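Local coordinates for FAD-binding PCMH-type domain-containing protein (Gibberella zeae, PDB 6YJO) that binds FAD through covalent links to the protein and probably acts as an oxygen-dependent, FAD-linked oxidoreductase, at residues 34-37 against 38-41; 292-295 against 296-299; 448-451 against 452-455. All coordinates share one frame; numbering follows the deposited sequence.

All three contacts are local, each made within eight consecutive residues, and they follow one another along the chain without nesting or crossing. Interaction 1 lies on helix 32-41, tied by a disulfide to helix 78-90, near the start of the modelled chain. Interaction 2, on the opposite side of the chain's centre, the centres of interactions 1 and 2 being about 59 Å apart, caps helix 294-308 where the chain leaves strand 283-290 of the seven-stranded antiparallel sheet. Interaction 3 closes a beta turn in the loop after helix 431-446, shortly before the FAD-binding Tyr457. Its nearest atoms are about 27 Å from those of interaction 2.

Interaction 1: residues 34-37 against 38-41; sequences ALNA and CLAS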
loop_
_atom_site.group_PDB
_atom_site.type_symbol
_atom_site.label_atom_id
_atom_site.label_comp_id
_atom_site.label_asym_id
_atom_site.label_seq_id
_atom_site.Cartn_x
_atom_site.Cartn_y
_atom_site.Cartn_z
ATOM N N ALA A 34 6.047 -30.935 13.819
ATOM C CA ALA A 34 6.672 -31.463 12.613
ATOM C C ALA A 34 7.484 -30.378 11.922
ATOM O O ALA A 34 8.667 -30.565 11.618
ATOM C CB ALA A 34 5.605 -32.028 11.673
ATOM N N LEU A 35 6.854 -29.227 11.673
ATOM C CA LEU A 35 7.539 -28.035 11.186
ATOM C C LEU A 35 8.674 -27.634 12.116
ATOM O O LEU A 35 9.847 -27.843 11.796
ATOM C CB LEU A 35 6.554 -26.871 11.048
ATOM C CG LEU A 35 5.918 -26.615 9.682
ATOM C CD1 LEU A 35 4.731 -25.671 9.808
ATOM C CD2 LEU A 35 6.953 -26.045 8.731
ATOM N N ASN A 36 8.324 -27.059 13.269
ATOM C CA ASN A 36 9.277 -26.494 14.222
ATOM C C ASN A 36 10.548 -27.326 14.337
ATOM O O ASN A 36 11.638 -26.779 14.535
ATOM C CB ASN A 36 8.626 -26.342 15.601
ATOM C CG ASN A 36 8.354 -24.892 15.965
ATOM O OD1 ASN A 36 8.343 -24.010 15.102
ATOM N ND2 ASN A 36 8.132 -24.637 17.250
ATOM N N ALA A 37 10.421 -28.649 14.224
ATOM C CA ALA A 37 11.600 -29.507 14.242
ATOM C C ALA A 37 12.432 -29.317 12.981
ATOM O O ALA A 37 13.644 -29.086 13.054
ATOM C CB ALA A 37 11.184 -30.966 14.403
ATOM N N CYS A 38 11.794 -29.408 11.810
ATOM C CA CYS A 38 12.489 -29.147 10.553
ATOM C C CYS A 38 13.237 -27.821 10.611
ATOM O O CYS A 38 14.417 -27.744 10.250
ATOM C CB CYS A 38 11.492 -29.150 9.392
ATOM S SG CYS A 38 12.230 -28.951 7.735
ATOM N N LEU A 39 12.561 -26.767 11.076
ATOM C CA LEU A 39 13.169 -25.442 11.134
ATOM C C LEU A 39 14.480 -25.470 11.910
ATOM O O LEU A 39 15.492 -24.929 11.456
ATOM C CB LEU A 39 12.181 -24.457 11.761
ATOM C CG LEU A 39 10.927 -24.149 10.941
ATOM C CD1 LEU A 39 9.871 -23.484 11.812
ATOM C CD2 LEU A 39 11.269 -23.272 9.744
ATOM N N ALA A 40 14.488 -26.121 13.077
ATOM C CA ALA A 40 15.690 -26.160 13.902
ATOM C C ALA A 40 16.706 -27.177 13.407
ATOM O O ALA A 40 17.874 -27.099 13.798
ATOM C CB ALA A 40 15.334 -26.468 15.356
ATOM N N SER A 41 16.290 -28.132 12.569
ATOM C CA SER A 41 17.261 -28.992 11.901
ATOM C C SER A 41 18.095 -28.197 10.908
ATOM O O SER A 41 19.276 -28.502 10.705
ATOM C CB SER A 41 16.552 -30.149 11.190
ATOM O OG SER A 41 17.114 -30.375 9.908
#
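Ala34 opens this turn of helix with its carbonyl: Cys38 N donates to Ala34 O over 3.3 Å, a weak bond although it is nearly straight. The next carbonyl carries a firmer i to i+4 bond, from Leu39 N to Leu35 O at 3.0 Å. CG of Leu39 lies 3.9 Å from that same Leu35 O, whereas the still closer approach of Cys38 CB to it is doubtful, as the backbone is unusually tight at this spot. Asn36 touches the second half of the turn in two ways. Its carbonyl accepts from Ala40 N at 3.3 Å, while its amide oxygen OD1 reaches methyl CD1 of Leu39 at 3.7 Å, the two side chains crossing at a slant. OD1 is buried by this contact and has no polar partner in the model, so that apolar touch does nothing to satisfy it. On Leu39, CG stands beside the backbone N (chi1 -67°), from where CD1 reaches back over Asn36 and also lies near its CA. Ala37 closes the series: Ser41 N donates to Ala37 O at 2.9 Å, and CB of Ser41 packs against the same oxygen. With SG of Cys38 anti to the backbone N (chi1 -176°), SG is carried out to its disulfide with Cys87, a covalent link between helix 32-41 and helix 78-90. The helix lies against its neighbours in the fold: Asn36 and Ala40 touch Tyr46 in a loop, Leu39 packs on Ala84 and Cys87, and Leu35, Asn36 and Leu39 rest on Ala71 of strand 71-73.

Interaction 2: residues 292-295 against 296-299; sequences GTRA and NLNT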
loop_
_atom_site.group_PDB
_atom_site.type_symbol
_atom_site.label_atom_id
_atom_site.label_comp_id
_atom_site.label_asym_id
_atom_site.label_seq_id
_atom_site.Cartn_x
_atom_site.Cartn_y
_atom_site.Cartn_z
ATOM N N GLY A 292 8.360 22.918 -2.698
ATOM C CA GLY A 292 8.630 24.260 -3.166
ATOM C C GLY A 292 8.295 25.257 -2.075
ATOM O O GLY A 292 8.027 24.884 -0.929
ATOM N N THR A 293 8.304 26.532 -2.456
ATOM C CA THR A 293 8.090 27.605 -1.497
ATOM C C THR A 293 6.598 27.847 -1.273
ATOM O O THR A 293 5.747 27.463 -2.079
ATOM C CB THR A 293 8.758 28.896 -1.973
ATOM O OG1 THR A 293 8.059 29.411 -3.111
ATOM C CG2 THR A 293 10.213 28.639 -2.348
ATOM N N ARG A 294 6.287 28.498 -0.148
ATOM C CA ARG A 294 4.897 28.833 0.146
ATOM C C ARG A 294 4.294 29.682 -0.966
ATOM O O ARG A 294 3.197 29.391 -1.460
ATOM C CB ARG A 294 4.799 29.563 1.489
ATOM C CG ARG A 294 3.425 30.188 1.771
ATOM C CD ARG A 294 2.306 29.146 1.739
ATOM N NE ARG A 294 0.978 29.757 1.771
ATOM C CZ ARG A 294 0.348 30.138 2.878
ATOM N NH1 ARG A 294 0.917 29.982 4.065
ATOM N NH2 ARG A 294 -0.859 30.682 2.796
ATOM N N ALA A 295 5.006 30.738 -1.375
ATOM C CA ALA A 295 4.485 31.633 -2.400
ATOM C C ALA A 295 4.244 30.905 -3.716
ATOM O O ALA A 295 3.321 31.261 -4.459
ATOM C CB ALA A 295 5.445 32.803 -2.605
ATOM N N ASN A 296 5.050 29.888 -4.026
ATOM C CA ASN A 296 4.798 29.110 -5.235
ATOM C C ASN A 296 3.596 28.193 -5.060
ATOM O O ASN A 296 2.801 28.025 -5.991
ATOM C CB ASN A 296 6.032 28.293 -5.618
ATOM C CG ASN A 296 7.137 29.146 -6.207
ATOM O OD1 ASN A 296 8.306 28.982 -5.860
ATOM N ND2 ASN A 296 6.774 30.061 -7.106
ATOM N N LEU A 297 3.452 27.588 -3.878
ATOM C CA LEU A 297 2.244 26.824 -3.581
ATOM C C LEU A 297 1.004 27.687 -3.773
ATOM O O LEU A 297 -0.001 27.233 -4.331
ATOM C CB LEU A 297 2.308 26.284 -2.149
ATOM C CG LEU A 297 1.027 25.702 -1.541
ATOM C CD1 LEU A 297 0.669 24.375 -2.189
ATOM C CD2 LEU A 297 1.178 25.543 -0.035
ATOM N N ASN A 298 1.064 28.941 -3.323
ATOM C CA ASN A 298 -0.078 29.840 -3.458
ATOM C C ASN A 298 -0.493 30.001 -4.916
ATOM O O ASN A 298 -1.689 30.024 -5.228
ATOM C CB ASN A 298 0.259 31.195 -2.838
ATOM C CG ASN A 298 0.302 31.143 -1.320
ATOM O OD1 ASN A 298 -0.403 30.347 -0.697
ATOM N ND2 ASN A 298 1.132 31.987 -0.718
ATOM N N THR A 299 0.477 30.120 -5.823
ATOM C CA THR A 299 0.134 30.250 -7.236
ATOM C C THR A 299 -0.419 28.948 -7.803
ATOM O O THR A 299 -1.290 28.974 -8.680
ATOM C CB THR A 299 1.356 30.698 -8.036
ATOM O OG1 THR A 299 2.482 29.879 -7.692
ATOM C CG2 THR A 299 1.672 32.161 -7.751
#
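Arg294 and Asn298, one helical turn apart, meet through their polar ends, and the arginine can be followed outward from its backbone. Its CB leads away from the following turn, but CG, anti to the backbone N, starts a chain that bends at chi2 (58°) and comes back alongside Asn298. CG lies 3.8 Å from Asn298 ND2. CD then approaches the amide obliquely, about as near OD1 as ND2, and also touches methyl CD2 of Leu297 at 4.2 Å. NE delivers the directed contact, donating to Asn298 OD1 at 2.9 Å with an N-H...O angle of 174°. That oxygen sits at the guanidinium edge, practically in its plane, whereas the donor is tilted from the carbonyl plane of the amide; the two flat groups stand 72° apart. Beyond NE, CZ and NH2 keep only looser approaches to OD1. The backbones pair in the opposite sense, Asn298 N donating to Arg294 O at 2.9 Å, so the two residues are joined twice. Thr293, just before the helix, works differently. Its OG1 accepts from Asn296 N at 3.2 Å and donates to Asn296 OD1 at 2.8 Å, the hydroxyl lying above the plane of the amide carbonyl; Thr293 O takes the amide of Leu297. Leu297 is the buried residue of the turn, packing on Tyr290, Thr242 and Phe244 of the adjoining strands and, with Arg294 and Asn298, on Ile312. The Thr293 hydroxyl, held by two bonds to one residue, makes this a threonine N-cap, at the point where strand 283-290 hands over to helix 294-308.

Interaction 3: residues 448-451 against 452-455; sequences TMAD and GDWG
The sulfur of Met449 beside the indole of Trp454, five residues on, sets this turn apart. SD lies 4.7 Å from the centroid of the five-membered ring, 55° off the ring normal, so the approach is oblique. Its nearest atom on the tryptophan is CB, at 3.8 Å, and CB of Met449 also comes near CD1. The bend at chi3 (-73°) turns CE of the methionine aside after SD has met the tryptophan. On Trp454, CG sits between the backbone N and the carbonyl carbon (chi1 60°), which folds the indole back over the turn: CD1 comes within 3.5 Å of Ala450 O, and NE1 has only looser approaches to the carbonyls of Ala450 and Asp451. Ala450 O is the focus of the backbone. Asp453 N donates to it at 2.9 Å, the bond that closes the turn, while the Asp453 carboxylate bends back to lay OD2 3.4 Å from CB of Ala450. The Asp451 carboxylate is held by salt bridges, OD2 to Lys472 and OD1 to Arg473, both of helix 467-475; Arg473 also makes a cation-pi contact with Trp454 and donates to its carbonyl. One arginine thus holds both the indole and the backbone of this residue. Met449 also touches Gln359 of helix 357-371. The backbone from Ala450 to Asp453 is a type I beta turn, with a Met-aromatic contact reaching across it, in the loop that leads on to the FAD-binding Tyr457.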
loop_
_atom_site.group_PDB
_atom_site.type_symbol
_atom_site.label_atom_id
_atom_site.label_comp_id
_atom_site.label_asym_id
_atom_site.label_seq_id
_atom_site.Cartn_x
_atom_site.Cartn_y
_atom_site.Cartn_z
ATOM N N THR A 448 -22.801 3.878 -12.310
ATOM C CA THR A 448 -22.943 4.337 -13.688
ATOM C C THR A 448 -21.685 4.125 -14.525
ATOM O O THR A 448 -21.728 4.323 -15.744
ATOM C CB THR A 448 -23.323 5.822 -13.692
ATOM O OG1 THR A 448 -24.545 5.999 -12.966
ATOM C CG2 THR A 448 -23.504 6.343 -15.117
ATOM N N MET A 449 -20.584 3.702 -13.912
ATOM C CA MET A 449 -19.303 3.613 -14.599
ATOM C C MET A 449 -19.205 2.310 -15.387
ATOM O O MET A 449 -19.636 1.252 -14.918
ATOM C CB MET A 449 -18.169 3.698 -13.576
ATOM C CG MET A 449 -17.074 4.701 -13.902
ATOM S SD MET A 449 -15.865 4.814 -12.568
ATOM C CE MET A 449 -16.805 5.713 -11.336
ATOM N N ALA A 450 -18.643 2.392 -16.595
ATOM C CA ALA A 450 -18.383 1.194 -17.388
ATOM C C ALA A 450 -17.618 0.172 -16.557
ATOM O O ALA A 450 -16.639 0.505 -15.882
ATOM C CB ALA A 450 -17.597 1.554 -18.649
ATOM N N ASP A 451 -18.070 -1.083 -16.620
ATOM C CA ASP A 451 -17.591 -2.099 -15.687
ATOM C C ASP A 451 -16.071 -2.229 -15.689
ATOM O O ASP A 451 -15.486 -2.661 -14.687
ATOM C CB ASP A 451 -18.229 -3.447 -16.014
ATOM C CG ASP A 451 -17.883 -4.508 -14.995
ATOM O OD1 ASP A 451 -18.522 -4.528 -13.921
ATOM O OD2 ASP A 451 -16.964 -5.313 -15.261
ATOM N N GLY A 452 -15.417 -1.872 -16.793
ATOM C CA GLY A 452 -13.976 -2.012 -16.889
ATOM C C GLY A 452 -13.224 -0.697 -16.916
ATOM O O GLY A 452 -12.088 -0.644 -17.397
ATOM N N ASP A 453 -13.838 0.368 -16.404
ATOM C CA ASP A 453 -13.207 1.681 -16.340
ATOM C C ASP A 453 -12.664 2.014 -14.957
ATOM O O ASP A 453 -12.042 3.067 -14.787
ATOM C CB ASP A 453 -14.205 2.765 -16.766
ATOM C CG ASP A 453 -14.155 3.058 -18.257
ATOM O OD1 ASP A 453 -13.243 2.553 -18.945
ATOM O OD2 ASP A 453 -15.034 3.803 -18.742
ATOM N N TRP A 454 -12.877 1.147 -13.971
ATOM C CA TRP A 454 -12.455 1.407 -12.603
ATOM C C TRP A 454 -11.891 0.128 -12.006
ATOM O O TRP A 454 -12.303 -0.979 -12.364
ATOM C CB TRP A 454 -13.614 1.921 -11.735
ATOM C CG TRP A 454 -14.766 0.961 -11.650
ATOM C CD1 TRP A 454 -15.795 0.841 -12.534
ATOM C CD2 TRP A 454 -15.002 -0.013 -10.625
ATOM N NE1 TRP A 454 -16.660 -0.144 -12.126
ATOM C CE2 TRP A 454 -16.197 -0.683 -10.954
ATOM C CE3 TRP A 454 -14.321 -0.382 -9.461
ATOM C CZ2 TRP A 454 -16.724 -1.701 -10.163
ATOM C CZ3 TRP A 454 -14.848 -1.390 -8.675
ATOM C CH2 TRP A 454 -16.038 -2.039 -9.031
ATOM N N GLY A 455 -10.946 0.296 -11.090
ATOM C CA GLY A 455 -10.352 -0.824 -10.397
ATOM C C GLY A 455 -10.242 -0.564 -8.910
ATOM O O GLY A 455 -10.925 0.311 -8.373
#